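Local coordinates for probable ribosomal RNA small subunit methyltransferase (Thermus thermophilus, PDB 3DMH), which methylates the exocyclic N2 amine of a guanine in 16S ribosomal RNA, using S-adenosylmethionine as methyl donor, at residues L91-E96 / H201-V206; A108-A111 / A116-Q119; L218-L223 / T248-R253; Q224-P229 / Q358-A363; N305-V310 / Q320-V325. One frame throughout, in Å; residues are numbered along the deposited sequence.

Interaction 1: L91-E96 / H201-V206; sequences LALPWE and HHLPGV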
# COMPACT_ATOMS: atom_id res chain seq x y z
N LEU A 91 -8.33 7.18 -7.59
CA LEU A 91 -7.19 7.17 -6.70
C LEU A 91 -7.59 8.02 -5.49
O LEU A 91 -7.59 9.25 -5.55
CB LEU A 91 -6.00 7.79 -7.43
CG LEU A 91 -5.53 7.01 -8.66
CD1 LEU A 91 -4.83 8.00 -9.60
CD2 LEU A 91 -4.62 5.85 -8.26
N ALA A 92 -7.95 7.35 -4.40
CA ALA A 92 -8.59 8.06 -3.30
C ALA A 92 -8.52 7.30 -2.00
O ALA A 92 -8.54 6.08 -1.99
CB ALA A 92 -10.03 8.36 -3.65
N LEU A 93 -8.40 8.06 -0.91
CA LEU A 93 -8.52 7.49 0.41
C LEU A 93 -9.98 7.23 0.73
O LEU A 93 -10.87 7.94 0.23
CB LEU A 93 -7.97 8.49 1.43
CG LEU A 93 -6.54 8.96 1.15
CD1 LEU A 93 -6.25 10.20 1.99
CD2 LEU A 93 -5.54 7.86 1.47
N PRO A 94 -10.26 6.24 1.60
CA PRO A 94 -11.65 5.92 1.90
C PRO A 94 -12.40 7.12 2.44
O PRO A 94 -13.57 7.34 2.08
CB PRO A 94 -11.54 4.82 2.97
CG PRO A 94 -10.19 4.22 2.78
CD PRO A 94 -9.30 5.31 2.24
N TRP A 95 -11.73 7.91 3.28
CA TRP A 95 -12.35 9.08 3.88
C TRP A 95 -12.45 10.32 2.98
O TRP A 95 -12.88 11.40 3.42
CB TRP A 95 -11.67 9.44 5.21
CG TRP A 95 -10.19 9.59 5.09
CD1 TRP A 95 -9.51 10.72 4.77
CD2 TRP A 95 -9.20 8.57 5.30
NE1 TRP A 95 -8.16 10.49 4.78
CE2 TRP A 95 -7.94 9.17 5.09
CE3 TRP A 95 -9.26 7.21 5.65
CZ2 TRP A 95 -6.73 8.46 5.23
CZ3 TRP A 95 -8.06 6.49 5.78
CH2 TRP A 95 -6.81 7.12 5.56
N GLU A 96 -12.08 10.15 1.72
CA GLU A 96 -12.33 11.18 0.72
C GLU A 96 -13.70 11.00 0.08
O GLU A 96 -14.08 11.79 -0.79
CB GLU A 96 -11.21 11.23 -0.33
CG GLU A 96 -9.91 11.82 0.25
CD GLU A 96 -8.75 11.82 -0.72
OE1 GLU A 96 -8.68 10.89 -1.56
OE2 GLU A 96 -7.92 12.76 -0.64
N HIS A 201 5.58 12.62 9.32
CA HIS A 201 4.15 12.85 9.36
C HIS A 201 3.52 11.75 8.56
O HIS A 201 3.99 11.42 7.48
CB HIS A 201 3.80 14.18 8.69
CG HIS A 201 4.16 15.37 9.52
ND1 HIS A 201 5.45 15.84 9.65
CD2 HIS A 201 3.39 16.16 10.31
CE1 HIS A 201 5.45 16.89 10.46
NE2 HIS A 201 4.22 17.10 10.87
N HIS A 202 2.46 11.17 9.10
CA HIS A 202 1.78 10.12 8.36
C HIS A 202 0.32 9.94 8.71
O HIS A 202 -0.15 10.27 9.81
CB HIS A 202 2.54 8.79 8.48
CG HIS A 202 2.64 8.28 9.87
ND1 HIS A 202 1.57 7.70 10.53
CD2 HIS A 202 3.67 8.25 10.74
CE1 HIS A 202 1.94 7.34 11.74
NE2 HIS A 202 3.21 7.66 11.90
N LEU A 203 -0.40 9.41 7.71
CA LEU A 203 -1.78 9.00 7.85
C LEU A 203 -1.85 7.57 8.39
O LEU A 203 -0.80 6.91 8.54
CB LEU A 203 -2.48 9.10 6.48
CG LEU A 203 -2.68 10.52 5.94
CD1 LEU A 203 -2.98 10.44 4.44
CD2 LEU A 203 -3.82 11.21 6.65
N PRO A 204 -3.07 7.08 8.70
CA PRO A 204 -3.16 5.71 9.19
C PRO A 204 -2.77 4.67 8.15
O PRO A 204 -2.91 4.90 6.94
CB PRO A 204 -4.65 5.55 9.52
CG PRO A 204 -5.21 6.92 9.65
CD PRO A 204 -4.39 7.76 8.69
N GLY A 205 -2.24 3.55 8.65
CA GLY A 205 -2.06 2.34 7.83
C GLY A 205 -0.68 2.19 7.23
O GLY A 205 -0.35 1.14 6.63
N VAL A 206 0.14 3.22 7.36
CA VAL A 206 1.50 3.19 6.79
C VAL A 206 2.36 2.15 7.50
O VAL A 206 2.09 1.78 8.67
CB VAL A 206 2.19 4.58 6.87
CG1 VAL A 206 1.36 5.62 6.14
CG2 VAL A 206 2.43 4.98 8.33
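The seam between the two halves of this methyltransferase is closed here by a small apolar cluster, in which Leu93 and Trp95, from the loop that follows strand 90-91, meet Leu203 and Pro204 just beyond strand 196-202. Leu93 CD1 and Leu203 CD1 touch at 4.1 Å, the two side chains crossing at about a right angle. The indole takes up the rest of the contact with its six-membered ring: Trp95 CH2 lies 4.0 Å from Pro204 CD, and Trp95 CZ2 is 4.2 Å from Leu203 CD2, both partners arriving obliquely. With CG held between its own backbone N and carbonyl carbon (chi1 53°), Trp95 folds back against Leu93, whose CB sits 3.7 Å above the ring plane, toward the rim. Each half of the chain carries a seven-stranded sheet of order 3-2-1-4-5-7-6, consistent with two methyltransferase-like domains, and Leu203 and Pro204 follow the two-stranded hairpin that leads into the second. They open a type II beta turn ending at Val206. On the Leu93 side a 3-10 turn is held by the backbone bond Glu96 N to Leu93 O and by Leu93 N to Glu96 OE1 (2.9 Å), the donor standing above the carboxylate plane. Ser270 OG bonds to Leu203 N.

Interaction 2: A108-A111 / A116-Q119; sequences ALPA and AYVQ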
# COMPACT_ATOMS: atom_id res chain seq x y z
N ALA A 108 -14.74 -4.44 2.33
CA ALA A 108 -13.88 -5.50 2.84
C ALA A 108 -12.95 -4.84 3.87
O ALA A 108 -12.21 -3.91 3.53
CB ALA A 108 -13.08 -6.14 1.70
N LEU A 109 -13.02 -5.28 5.12
CA LEU A 109 -12.22 -4.67 6.18
C LEU A 109 -10.73 -4.71 5.87
O LEU A 109 -10.17 -5.80 5.68
CB LEU A 109 -12.47 -5.39 7.49
CG LEU A 109 -13.83 -5.01 8.08
CD1 LEU A 109 -14.31 -6.10 9.06
CD2 LEU A 109 -13.73 -3.67 8.76
N PRO A 110 -10.09 -3.53 5.81
CA PRO A 110 -8.64 -3.47 5.55
C PRO A 110 -7.85 -3.74 6.83
O PRO A 110 -7.05 -2.90 7.27
CB PRO A 110 -8.45 -2.03 5.04
CG PRO A 110 -9.51 -1.24 5.77
CD PRO A 110 -10.69 -2.18 5.93
N ALA A 111 -8.06 -4.92 7.42
CA ALA A 111 -7.55 -5.22 8.76
C ALA A 111 -6.03 -5.16 8.83
O ALA A 111 -5.46 -4.81 9.88
CB ALA A 111 -8.06 -6.57 9.22
N ALA A 116 -6.63 2.09 13.28
CA ALA A 116 -6.90 3.48 12.90
C ALA A 116 -7.42 3.55 11.47
O ALA A 116 -8.39 4.27 11.18
CB ALA A 116 -5.64 4.32 13.05
N TYR A 117 -6.77 2.81 10.58
CA TYR A 117 -7.18 2.82 9.17
C TYR A 117 -8.57 2.22 8.99
O TYR A 117 -9.40 2.76 8.23
CB TYR A 117 -6.17 2.05 8.32
CG TYR A 117 -6.37 2.30 6.85
CD1 TYR A 117 -5.75 3.38 6.23
CD2 TYR A 117 -7.19 1.48 6.09
CE1 TYR A 117 -5.92 3.65 4.90
CE2 TYR A 117 -7.38 1.73 4.73
CZ TYR A 117 -6.72 2.81 4.14
OH TYR A 117 -6.91 3.09 2.81
N VAL A 118 -8.84 1.14 9.71
CA VAL A 118 -10.16 0.50 9.66
C VAL A 118 -11.20 1.48 10.21
O VAL A 118 -12.27 1.64 9.62
CB VAL A 118 -10.21 -0.86 10.41
CG1 VAL A 118 -11.64 -1.41 10.44
CG2 VAL A 118 -9.26 -1.89 9.80
N GLN A 119 -10.89 2.13 11.33
CA GLN A 119 -11.87 3.03 11.95
C GLN A 119 -12.23 4.19 11.03
O GLN A 119 -13.41 4.55 10.91
CB GLN A 119 -11.35 3.57 13.29
CG GLN A 119 -12.37 4.43 14.03
CD GLN A 119 -13.56 3.64 14.54
OE1 GLN A 119 -13.47 2.42 14.71
NE2 GLN A 119 -14.68 4.32 14.78
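The phenol ring of Tyr117 receives Pro110 at its edge: Pro110 CG lies near the plane of the ring, 3.6 Å from Tyr117 CD2 and 3.8 Å from Tyr117 CE2. Pro110 CB comes up beside it, 3.9 Å from Tyr117 CD2, so two carbons of the pyrrolidine ring rest along the CD2-CE2 edge. The two side chains cross at about a right angle. Tyr117 is turned to this place by a chi1 of -166°, its CG lying opposite the backbone N, and Trp95 meets the same ring with the planes about 70° apart. Pro110 is the centre of an inverse gamma turn, closed by a weak bond from Ala111 N to Leu109 O, through which the chain leaves strand 102-108 and heads for helix 115-128. This is a strand-to-helix connection within the parallel part of the N-terminal Rossmann-like sheet, and the helix folds back over the turn that leads into it. Val118 fills the other part of the contact with both of its methyls. Its CG2 reaches the backbone of the turn, 3.5 Å from Pro110 O and 3.9 Å from Ala111 CA, while Val118 CG1 meets Leu109 CD2 at 3.5 Å. The latter is a close approach for two methyl groups, with Leu109 and Val118 crossing nearly at right angles. Tyr148 of helix 145-156 packs on both Leu109 and Val118.

Interaction 3: L218-L223 / T248-R253; sequences LLLEAL and TLPLAR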
# COMPACT_ATOMS: atom_id res chain seq x y z
N LEU A 218 19.35 0.80 9.98
CA LEU A 218 20.51 -0.04 9.66
C LEU A 218 21.00 0.13 8.22
O LEU A 218 22.21 0.17 7.97
CB LEU A 218 20.18 -1.51 9.92
CG LEU A 218 21.38 -2.45 10.00
CD1 LEU A 218 22.27 -2.14 11.23
CD2 LEU A 218 20.91 -3.91 10.01
N LEU A 219 20.06 0.23 7.28
CA LEU A 219 20.41 0.47 5.89
C LEU A 219 21.15 1.80 5.76
O LEU A 219 22.19 1.86 5.12
CB LEU A 219 19.16 0.48 5.00
CG LEU A 219 19.45 0.57 3.50
CD1 LEU A 219 18.36 -0.17 2.72
CD2 LEU A 219 19.60 2.02 2.99
N LEU A 220 20.63 2.84 6.40
CA LEU A 220 21.23 4.19 6.32
C LEU A 220 22.62 4.22 6.95
O LEU A 220 23.53 4.85 6.41
CB LEU A 220 20.31 5.25 6.93
CG LEU A 220 19.02 5.57 6.16
CD1 LEU A 220 18.15 6.54 6.97
CD2 LEU A 220 19.34 6.14 4.79
N GLU A 221 22.78 3.53 8.08
CA GLU A 221 24.10 3.40 8.71
C GLU A 221 25.09 2.71 7.78
O GLU A 221 26.21 3.19 7.61
CB GLU A 221 23.97 2.69 10.05
CG GLU A 221 23.20 3.50 11.08
CD GLU A 221 22.77 2.70 12.30
OE1 GLU A 221 22.73 1.45 12.23
OE2 GLU A 221 22.46 3.33 13.33
N ALA A 222 24.66 1.61 7.17
CA ALA A 222 25.52 0.85 6.24
C ALA A 222 25.88 1.72 5.03
O ALA A 222 27.02 1.71 4.58
CB ALA A 222 24.83 -0.42 5.79
N LEU A 223 24.88 2.45 4.54
CA LEU A 223 25.05 3.34 3.40
C LEU A 223 26.06 4.43 3.69
O LEU A 223 27.01 4.63 2.93
CB LEU A 223 23.70 3.95 2.98
CG LEU A 223 23.67 4.82 1.71
CD1 LEU A 223 22.33 4.67 1.02
CD2 LEU A 223 23.95 6.29 2.03
N THR A 248 13.92 8.26 2.48
CA THR A 248 13.80 9.38 1.55
C THR A 248 14.26 10.71 2.15
O THR A 248 15.02 11.44 1.53
CB THR A 248 12.34 9.56 1.10
OG1 THR A 248 11.72 8.27 0.91
CG2 THR A 248 12.26 10.45 -0.15
N LEU A 249 13.78 11.01 3.35
CA LEU A 249 14.09 12.32 3.96
C LEU A 249 15.57 12.48 4.27
O LEU A 249 16.17 13.48 3.84
CB LEU A 249 13.20 12.61 5.19
CG LEU A 249 11.92 13.41 4.91
CD1 LEU A 249 10.90 12.61 4.09
CD2 LEU A 249 11.28 13.88 6.21
N PRO A 250 16.18 11.50 4.98
CA PRO A 250 17.63 11.61 5.24
C PRO A 250 18.45 11.70 3.96
O PRO A 250 19.36 12.52 3.88
CB PRO A 250 17.95 10.31 5.99
CG PRO A 250 16.68 9.98 6.67
CD PRO A 250 15.61 10.33 5.66
N LEU A 251 18.13 10.88 2.95
CA LEU A 251 18.90 10.96 1.70
C LEU A 251 18.75 12.32 1.00
O LEU A 251 19.72 12.83 0.42
CB LEU A 251 18.57 9.79 0.77
CG LEU A 251 19.04 8.43 1.31
CD1 LEU A 251 18.40 7.31 0.50
CD2 LEU A 251 20.58 8.29 1.32
N ALA A 252 17.56 12.92 1.06
CA ALA A 252 17.34 14.27 0.52
C ALA A 252 18.13 15.29 1.33
O ALA A 252 18.75 16.20 0.76
CB ALA A 252 15.86 14.64 0.53
N ARG A 253 18.11 15.12 2.65
CA ARG A 253 18.87 16.00 3.55
C ARG A 253 20.38 15.94 3.26
O ARG A 253 21.08 16.96 3.34
CB ARG A 253 18.57 15.67 5.02
CG ARG A 253 19.28 16.53 6.09
CD ARG A 253 18.96 18.01 6.00
NE ARG A 253 17.55 18.35 6.20
CZ ARG A 253 16.90 18.31 7.36
NH1 ARG A 253 17.52 17.93 8.48
NH2 ARG A 253 15.62 18.67 7.41
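Leu220 stands across Pro250 at about a right angle where helices 214-227 and 248-253 meet; the other pairs cross obliquely. One branch of the leucine goes to the proline: Leu220 CD1 lies 3.8 Å from Pro250 CG and 3.9 Å from Pro250 CB, over the outer carbons of the pyrrolidine ring. The other branch turns to the next residue, Leu220 CD2 coming within 4.2 Å of Leu251 CG. A single leucine is thus forked over two consecutive residues of the facing helix. One turn further on, Leu223 presents both methyls to one of Leu251: Leu223 CD1 and Leu223 CD2 are each 4.0 Å from Leu251 CD2. The two leucines of helix 214-227 leave the backbone differently. Leu220 CG is anti to the carbonyl carbon (chi1 -69°), whereas Leu223 CG is anti to the backbone N (chi1 -175°), and the two side chains reach different parts of the opposite surface. The helix segments run in nearly the same direction, 25° apart, with axes 11.4 Å from each other. At that spacing the branched side chains, and not the backbones, make the contact. Val303 of strand 299-304 touches both Leu223 and Leu251, joining the pair to the seven-stranded sheet. All four touching residues are buried and apolar, so the contact is made by dispersion forces and the exclusion of water, without directional bonds between the two segments.

Interaction 4: Q224-P229 / Q358-A363; sequences QERLGP and QTLKVA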
# COMPACT_ATOMS: atom_id res chain seq x y z
N GLN A 224 25.88 5.13 4.82
CA GLN A 224 26.80 6.21 5.17
C GLN A 224 28.22 5.70 5.42
O GLN A 224 29.20 6.37 5.08
CB GLN A 224 26.31 7.04 6.36
CG GLN A 224 27.28 8.18 6.71
CD GLN A 224 26.68 9.30 7.53
OE1 GLN A 224 26.95 9.43 8.72
NE2 GLN A 224 25.87 10.13 6.88
N GLU A 225 28.35 4.52 6.01
CA GLU A 225 29.67 3.94 6.27
C GLU A 225 30.38 3.58 4.97
O GLU A 225 31.59 3.79 4.83
CB GLU A 225 29.57 2.70 7.17
CG GLU A 225 29.24 3.01 8.62
CD GLU A 225 28.94 1.78 9.45
OE1 GLU A 225 28.94 0.65 8.90
OE2 GLU A 225 28.71 1.94 10.67
N ARG A 226 29.61 3.06 4.01
CA ARG A 226 30.13 2.64 2.72
C ARG A 226 30.50 3.82 1.82
O ARG A 226 31.59 3.84 1.24
CB ARG A 226 29.10 1.73 2.03
CG ARG A 226 29.42 1.32 0.60
CD ARG A 226 30.11 -0.02 0.55
NE ARG A 226 30.65 -0.29 -0.78
CZ ARG A 226 31.27 -1.42 -1.12
NH1 ARG A 226 31.43 -2.39 -0.23
NH2 ARG A 226 31.73 -1.57 -2.36
N LEU A 227 29.60 4.80 1.73
CA LEU A 227 29.75 5.91 0.78
C LEU A 227 30.31 7.20 1.39
O LEU A 227 30.75 8.09 0.65
CB LEU A 227 28.41 6.22 0.08
CG LEU A 227 27.63 5.08 -0.58
CD1 LEU A 227 26.39 5.62 -1.27
CD2 LEU A 227 28.47 4.28 -1.56
N GLY A 228 30.27 7.31 2.71
CA GLY A 228 30.69 8.55 3.40
C GLY A 228 29.55 9.55 3.47
O GLY A 228 28.59 9.45 2.70
N PRO A 229 29.63 10.52 4.40
CA PRO A 229 28.61 11.56 4.59
C PRO A 229 28.28 12.35 3.31
O PRO A 229 27.15 12.82 3.15
CB PRO A 229 29.23 12.49 5.63
CG PRO A 229 30.68 12.13 5.68
CD PRO A 229 30.72 10.67 5.38
N GLN A 358 27.45 -8.18 -1.63
CA GLN A 358 28.15 -8.17 -0.35
C GLN A 358 27.12 -8.05 0.77
O GLN A 358 26.01 -7.55 0.55
CB GLN A 358 29.14 -7.00 -0.29
CG GLN A 358 30.17 -7.02 -1.43
CD GLN A 358 31.16 -5.88 -1.34
OE1 GLN A 358 31.74 -5.63 -0.29
NE2 GLN A 358 31.37 -5.19 -2.46
N THR A 359 27.49 -8.54 1.95
CA THR A 359 26.67 -8.42 3.14
C THR A 359 27.34 -7.41 4.05
O THR A 359 28.41 -7.68 4.63
CB THR A 359 26.51 -9.76 3.88
OG1 THR A 359 26.01 -10.74 2.96
CG2 THR A 359 25.56 -9.63 5.06
N LEU A 360 26.73 -6.23 4.16
CA LEU A 360 27.34 -5.13 4.92
C LEU A 360 27.01 -5.19 6.41
O LEU A 360 27.78 -4.70 7.23
CB LEU A 360 26.92 -3.78 4.34
CG LEU A 360 27.06 -3.58 2.82
CD1 LEU A 360 26.63 -2.19 2.43
CD2 LEU A 360 28.50 -3.83 2.36
N LYS A 361 25.86 -5.77 6.73
CA LYS A 361 25.42 -5.90 8.12
C LYS A 361 24.64 -7.20 8.23
O LYS A 361 23.88 -7.54 7.32
CB LYS A 361 24.48 -4.75 8.51
CG LYS A 361 25.02 -3.33 8.36
CD LYS A 361 25.94 -2.95 9.51
CE LYS A 361 26.59 -1.61 9.26
NZ LYS A 361 27.45 -1.21 10.39
N VAL A 362 24.82 -7.92 9.34
CA VAL A 362 23.86 -8.96 9.70
C VAL A 362 23.72 -9.14 11.22
O VAL A 362 24.63 -9.63 11.91
CB VAL A 362 24.05 -10.30 8.92
CG1 VAL A 362 25.32 -11.02 9.34
CG2 VAL A 362 22.79 -11.20 9.05
N ALA A 363 22.59 -8.67 11.72
CA ALA A 363 22.23 -8.87 13.12
C ALA A 363 20.72 -9.04 13.20
O ALA A 363 20.21 -10.09 12.80
CB ALA A 363 22.73 -7.71 13.99
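Glu225 and Lys361 form the tight part of this surface contact, a salt bridge in which Lys361 NZ gives a hydrogen bond of 2.8 Å to Glu225 OE1. The ammonium reaches the carboxylate on its syn side, tilted somewhat from the plane, and stays nearer to that oxygen than to Glu225 OE2, which is 3.4 Å from Lys361 NZ. A bend at chi2 (-79°) carries the otherwise extended lysine chain across to the helix, where it meets the glutamate at about a right angle. The second polar pair, also at the surface, is looser. Arg226 NH1 donates to Gln358 OE1 over 3.3 Å with an N-H...O angle of 142°; the donor stands above the amide plane, and the guanidinium and amide planes are 71° apart. Between the two polar pairs the methyl Leu360 CD2 lies 4.2 Å from Arg226 NH1, approaching the guanidinium obliquely. The guanidinium has a second partner in Phe369, with which it makes a cation-pi contact. Leu360 and Lys361 both face Val367 in a classic beta bulge of the outermost strand, 358-362. The C-terminal end of helix 214-227, which closes at Gly228, is thus tied to the edge of the catalytic domain's sheet, while Phe337 of strand 334-340 touches Arg226 and Leu360.

Interaction 5: N305-V310 / Q320-V325; sequences NPPFHV and QAFVNV. With GMP (guanosine), chain E; SAM (S-adenosylmethionine), chain D.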
# COMPACT_ATOMS: atom_id res chain seq x y z
N ASN A 305 13.85 -0.95 1.58
CA ASN A 305 13.42 -1.82 2.68
C ASN A 305 12.12 -2.45 2.15
O ASN A 305 11.04 -1.86 2.30
CB ASN A 305 13.17 -0.95 3.91
CG ASN A 305 12.69 -1.74 5.11
OD1 ASN A 305 12.54 -2.95 5.05
ND2 ASN A 305 12.45 -1.04 6.23
N PRO A 306 12.21 -3.61 1.46
CA PRO A 306 11.02 -4.09 0.76
C PRO A 306 9.90 -4.59 1.66
O PRO A 306 10.13 -4.95 2.84
CB PRO A 306 11.54 -5.27 -0.09
CG PRO A 306 13.00 -5.28 0.03
CD PRO A 306 13.39 -4.47 1.24
N PRO A 307 8.69 -4.70 1.10
CA PRO A 307 7.60 -5.34 1.84
C PRO A 307 7.90 -6.81 2.11
O PRO A 307 8.68 -7.42 1.39
CB PRO A 307 6.39 -5.20 0.90
CG PRO A 307 7.00 -5.05 -0.46
CD PRO A 307 8.31 -4.36 -0.29
N PHE A 308 7.26 -7.36 3.13
CA PHE A 308 7.52 -8.75 3.50
C PHE A 308 6.26 -9.35 4.08
O PHE A 308 5.38 -8.64 4.56
CB PHE A 308 8.69 -8.83 4.49
CG PHE A 308 8.50 -7.99 5.72
CD1 PHE A 308 7.98 -8.56 6.88
CD2 PHE A 308 8.85 -6.64 5.72
CE1 PHE A 308 7.80 -7.78 8.03
CE2 PHE A 308 8.67 -5.86 6.86
CZ PHE A 308 8.14 -6.43 8.01
N HIS A 309 6.17 -10.68 4.00
CA HIS A 309 5.02 -11.37 4.57
C HIS A 309 5.30 -11.59 6.04
O HIS A 309 6.32 -12.19 6.40
CB HIS A 309 4.75 -12.67 3.83
CG HIS A 309 3.60 -13.45 4.37
ND1 HIS A 309 3.57 -14.83 4.39
CD2 HIS A 309 2.44 -13.04 4.94
CE1 HIS A 309 2.43 -15.24 4.93
NE2 HIS A 309 1.73 -14.17 5.28
N VAL A 310 4.40 -11.08 6.89
CA VAL A 310 4.54 -11.07 8.35
C VAL A 310 5.50 -12.13 8.91
O VAL A 310 6.64 -11.81 9.28
N GLN A 320 10.62 -9.17 -5.02
CA GLN A 320 11.45 -9.72 -6.10
C GLN A 320 11.52 -8.72 -7.26
O GLN A 320 12.59 -8.49 -7.81
CB GLN A 320 10.85 -11.05 -6.56
CG GLN A 320 11.71 -11.83 -7.52
CD GLN A 320 11.18 -13.25 -7.71
OE1 GLN A 320 10.51 -13.80 -6.83
NE2 GLN A 320 11.48 -13.84 -8.86
N ALA A 321 10.39 -8.09 -7.60
CA ALA A 321 10.38 -7.06 -8.63
C ALA A 321 11.28 -5.88 -8.28
O ALA A 321 11.92 -5.29 -9.17
CB ALA A 321 8.95 -6.58 -8.89
N PHE A 322 11.34 -5.52 -7.00
CA PHE A 322 12.21 -4.42 -6.56
C PHE A 322 13.65 -4.72 -6.95
O PHE A 322 14.35 -3.84 -7.45
CB PHE A 322 12.13 -4.26 -5.04
CG PHE A 322 10.97 -3.42 -4.55
CD1 PHE A 322 9.90 -3.06 -5.37
CD2 PHE A 322 10.96 -3.00 -3.21
CE1 PHE A 322 8.87 -2.27 -4.86
CE2 PHE A 322 9.94 -2.24 -2.70
CZ PHE A 322 8.89 -1.86 -3.53
N VAL A 323 14.08 -5.96 -6.73
CA VAL A 323 15.47 -6.34 -7.06
C VAL A 323 15.69 -6.27 -8.56
O VAL A 323 16.68 -5.72 -9.00
CB VAL A 323 15.78 -7.74 -6.55
CG1 VAL A 323 17.20 -8.19 -7.00
CG2 VAL A 323 15.69 -7.74 -5.06
N ASN A 324 14.75 -6.83 -9.34
CA ASN A 324 14.90 -6.83 -10.81
C ASN A 324 14.91 -5.40 -11.33
O ASN A 324 15.72 -5.05 -12.20
CB ASN A 324 13.76 -7.61 -11.49
CG ASN A 324 13.72 -9.07 -11.07
OD1 ASN A 324 14.70 -9.63 -10.58
ND2 ASN A 324 12.56 -9.70 -11.25
N VAL A 325 14.03 -4.57 -10.77
CA VAL A 325 13.97 -3.18 -11.20
C VAL A 325 15.25 -2.42 -10.81
O VAL A 325 15.79 -1.67 -11.61
CB VAL A 325 12.67 -2.50 -10.69
CG1 VAL A 325 12.74 -0.98 -10.83
CG2 VAL A 325 11.48 -3.05 -11.46
C4' GMP E . 10.80 -7.33 13.78
O4' GMP E . 11.22 -7.25 12.41
C3' GMP E . 9.29 -7.45 13.76
O3' GMP E . 8.75 -6.14 13.97
C2' GMP E . 8.98 -7.91 12.35
O2' GMP E . 7.69 -7.47 11.92
C1' GMP E . 10.08 -7.24 11.55
N9 GMP E . 10.48 -7.91 10.29
C8 GMP E . 10.46 -9.23 10.01
N7 GMP E . 10.93 -9.47 8.76
C5 GMP E . 11.27 -8.27 8.22
C6 GMP E . 11.83 -7.79 6.93
O6 GMP E . 12.11 -8.58 6.01
N1 GMP E . 12.01 -6.46 6.79
C2 GMP E . 11.72 -5.57 7.77
N2 GMP E . 11.92 -4.24 7.58
N3 GMP E . 11.21 -5.95 8.97
C4 GMP E . 10.98 -7.25 9.24
N SAM D . 10.93 2.82 2.89
CA SAM D . 9.98 2.89 4.05
C SAM D . 10.76 2.68 5.33
O SAM D . 11.91 2.25 5.21
OXT SAM D . 10.21 2.89 6.43
CB SAM D . 8.90 1.81 3.96
CG SAM D . 9.40 0.37 3.92
SD SAM D . 8.01 -0.82 3.93
CE SAM D . 8.82 -2.32 4.56
C5' SAM D . 7.76 -1.29 2.19
C4' SAM D . 7.01 -0.23 1.41
O4' SAM D . 6.81 -0.80 0.12
C3' SAM D . 5.64 0.15 1.98
O3' SAM D . 5.52 1.55 2.19
C2' SAM D . 4.66 -0.38 0.92
O2' SAM D . 3.44 0.34 0.81
C1' SAM D . 5.56 -0.29 -0.31
N9 SAM D . 5.04 -1.09 -1.41
C8 SAM D . 4.31 -2.27 -1.36
N7 SAM D . 4.05 -2.68 -2.63
C5 SAM D . 4.61 -1.75 -3.48
C6 SAM D . 4.63 -1.61 -4.88
N6 SAM D . 4.01 -2.49 -5.68
N1 SAM D . 5.30 -0.53 -5.41
C2 SAM D . 5.91 0.41 -4.60
N3 SAM D . 5.85 0.33 -3.22
C4 SAM D . 5.22 -0.75 -2.70
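Phe322 of helix 317-329 meets the Pro306-Pro307 pair along one side of its ring and the cofactor at its far end. Beyond CB the ring carbon CD2 lies 3.9 Å from Pro306 CB; the next atom, Phe322 CE2, packs against Pro307 CD at 3.6 Å; and at the tip Phe322 CZ approaches SAM N3 at 3.8 Å, so the adenine meets the edge of the phenyl ring. On the other flank, Phe322 CE1 is near SAM C2. The same loop holds the substrate. Asn305 OD1 accepts a 2.9 Å, nearly straight bond from the N2 amine of guanosine, the very atom that is methylated. Asn305 ND2 is bonded to Asp213 and Ser216, with a weak link to the cofactor carboxylate; together these bonds should fix the amide's rotation. The methyl donor carbon, SAM CE, lies 3.2 Å from Asn305 O and 3.4 Å from Pro306 O, and Phe308 lays one face over the guanine, with GMP C5 standing 3.4 Å above its centre. Asn-Pro-Pro-Phe after strand 299-304 is the NPPF form of the (N/D)PP(Y/F) signature, motif IV of amino-methylating Rossmann-fold methyltransferases, consistent with a role in presenting the target amine to the cofactor methyl.

In the fold
Along the chain, interaction 2 is nested in the loop closed by interaction 1, and interactions 3, 4 and 5 follow. The first two lie side by side, centres 11 Å apart, and touch through Tyr117 and Ala116 on one side and Pro94, Trp95 and Pro204 on the other. Interactions 3 and 4 share helix 214-227; their centres are also 11 Å apart and their segments alternate in sequence. Interaction 5 lies within the loop closed by interaction 4, its centre about 18 Å from that of interaction 3. Two sheets of the same strand order organise the molecule: interaction 2 belongs with the first, interactions 3, 4 and 5 with the second, where interaction 5 holds cofactor and guanosine, and interaction 1 bridges the two halves.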